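Local coordinates for ABC transporter substrate-binding protein-branched chain amino acid transport (Streptococcus pneumoniae, PDB 4GNR) that binds isoleucine between its two lobes and probably delivers branched-chain amino acids to an ABC transporter for uptake, at residues G18-A21 with A22-T25. Sequence-based numbering, arbitrary orientation.
Sequences GSLA and AYGT. With ILE (isoleucine), chain B.
Two donors of Thr25 grip the carbonyl oxygen of Ala21 in the first turn of helix 21-40. The backbone bond, Thr25 N to Ala21 O, measures 2.9 Å, and the hydroxyl OG1 of Thr25 gives its proton to the same Ala21 O, also at 2.9 Å. They arrive from opposite faces of the carbonyl plane; a chi1 of -63°, with OG1 anti to the carbonyl carbon, swings the hydroxyl back along the helix to that oxygen. One residue earlier, Leu20 at the N-cap position offers its O to Tyr23 N and Gly24 N, both weak bonds, while a type I turn from Gly18 to Ala21 leads the chain into the helix.

Leu20 CD2 packs 3.9 Å from Tyr23 CE2, close to the plane of the ring, whereas the bound isoleucine sets its CD1 over one face, 3.6 Å from Tyr23 CG. Tyr23 OH is hydrogen-bonded to Gly230 O and Tyr206 N, and the ring meets Tyr206 edge-to-face. Tyr23 thus presents an apolar face to the ligand's aliphatic chain while its hydroxyl is satisfied by backbone groups, a division consistent with recognition of a branched hydrophobic side chain.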
ATOM      1  N   GLY A  18      -7.136  14.257  -2.993  1.00  8.41           N
ATOM      2  CA  GLY A  18      -7.213  13.695  -4.332  1.00  8.88           C
ATOM      3  C   GLY A  18      -7.707  12.248  -4.332  1.00  8.16           C
ATOM      4  O   GLY A  18      -8.132  11.709  -3.330  1.00  9.05           O
ATOM      5  N   SER A  19      -7.563  11.608  -5.478  0.90  8.37           N
ATOM      6  CA  SER A  19      -8.117  10.279  -5.738  0.90  8.97           C
ATOM      7  C   SER A  19      -7.521   9.140  -4.971  0.90  7.97           C
ATOM      8  O   SER A  19      -8.121   8.074  -4.937  0.90  9.73           O
ATOM      9  CB  SER A  19      -8.017   9.955  -7.232  0.90 10.50           C
ATOM     10  OG  SER A  19      -6.660   9.859  -7.628  0.90 13.12           O
ATOM     11  N   LEU A  20      -6.366   9.382  -4.353  1.00  7.19           N
ATOM     12  CA  LEU A  20      -5.621   8.354  -3.587  1.00  6.74           C
ATOM     13  C   LEU A  20      -5.492   8.743  -2.121  1.00  6.64           C
ATOM     14  O   LEU A  20      -4.721   8.138  -1.370  1.00  7.04           O
ATOM     15  CB  LEU A  20      -4.230   8.163  -4.221  1.00  6.86           C
ATOM     16  CG  LEU A  20      -4.300   7.718  -5.693  1.00  7.74           C
ATOM     17  CD1 LEU A  20      -2.954   7.901  -6.390  1.00  8.76           C
ATOM     18  CD2 LEU A  20      -4.814   6.281  -5.855  1.00  8.66           C
ATOM     19  N   ALA A  21      -6.304   9.713  -1.698  1.00  7.60           N
ATOM     20  CA  ALA A  21      -6.245  10.282  -0.336  1.00  7.78           C
ATOM     21  C   ALA A  21      -6.351   9.283   0.796  1.00  7.12           C
ATOM     22  O   ALA A  21      -5.740   9.472   1.841  1.00  7.66           O
ATOM     23  CB  ALA A  21      -7.336  11.362  -0.178  1.00  9.71           C
ATOM     24  N   ALA A  22      -7.176   8.256   0.620  1.00  7.33           N
ATOM     25  CA  ALA A  22      -7.317   7.306   1.721  1.00  7.48           C
ATOM     26  C   ALA A  22      -5.979   6.663   2.066  1.00  7.15           C
ATOM     27  O   ALA A  22      -5.700   6.375   3.239  1.00  8.32           O
ATOM     28  CB  ALA A  22      -8.347   6.220   1.408  1.00  9.64           C
ATOM     29  N   TYR A  23      -5.168   6.406   1.056  1.00  6.29           N
ATOM     30  CA  TYR A  23      -3.871   5.757   1.275  1.00  6.17           C
ATOM     31  C   TYR A  23      -2.879   6.716   1.938  1.00  5.79           C
ATOM     32  O   TYR A  23      -2.245   6.379   2.944  1.00  6.11           O
ATOM     33  CB  TYR A  23      -3.286   5.236  -0.038  1.00  6.26           C
ATOM     34  CG  TYR A  23      -4.202   4.334  -0.848  1.00  6.05           C
ATOM     35  CD1 TYR A  23      -4.885   3.253  -0.267  1.00  6.38           C
ATOM     36  CD2 TYR A  23      -4.328   4.526  -2.212  1.00  6.94           C
ATOM     37  CE1 TYR A  23      -5.663   2.400  -1.034  1.00  6.25           C
ATOM     38  CE2 TYR A  23      -5.118   3.683  -2.991  1.00  7.07           C
ATOM     39  CZ  TYR A  23      -5.775   2.614  -2.402  1.00  6.52           C
ATOM     40  OH  TYR A  23      -6.557   1.805  -3.204  1.00  6.94           O
ATOM     41  N   GLY A  24      -2.731   7.913   1.366  1.00  5.94           N
ATOM     42  CA  GLY A  24      -1.764   8.855   1.896  1.00  5.87           C
ATOM     43  C   GLY A  24      -2.135   9.385   3.265  1.00  5.53           C
ATOM     44  O   GLY A  24      -1.267   9.652   4.079  1.00  6.03           O
ATOM     45  N   THR A  25      -3.426   9.569   3.523  1.00  5.88           N
ATOM     46  CA  THR A  25      -3.871  10.046   4.837  1.00  6.54           C
ATOM     47  C   THR A  25      -3.587   8.985   5.924  1.00  6.09           C
ATOM     48  O   THR A  25      -3.150   9.305   7.032  1.00  6.48           O
ATOM     49  CB  THR A  25      -5.363  10.414   4.809  1.00  7.59           C
ATOM     50  OG1 THR A  25      -5.543  11.494   3.878  1.00  9.57           O
ATOM     51  CG2 THR A  25      -5.873  10.810   6.182  1.00 10.27           C
TER
HETATM   52  N   ILE B 401       0.545  -0.710  -3.753  1.00  6.27           N
HETATM   53  CA  ILE B 401      -0.202   0.400  -4.410  1.00  6.07           C
HETATM   54  C   ILE B 401       0.756   1.193  -5.292  1.00  5.74           C
HETATM   55  O   ILE B 401       0.300   2.153  -5.948  1.00  6.70           O
HETATM   56  CB  ILE B 401      -1.096   1.211  -3.424  1.00  9.23           C
HETATM   57  CG1 ILE B 401      -0.335   1.582  -2.172  1.00  9.21           C
HETATM   58  CG2 ILE B 401      -2.470   0.468  -2.963  1.00  8.24           C
HETATM   59  CD1 ILE B 401      -1.151   2.447  -1.237  1.00  7.90           C
HETATM   60  OXT ILE B 401       1.945   0.816  -5.342  1.00  6.80           O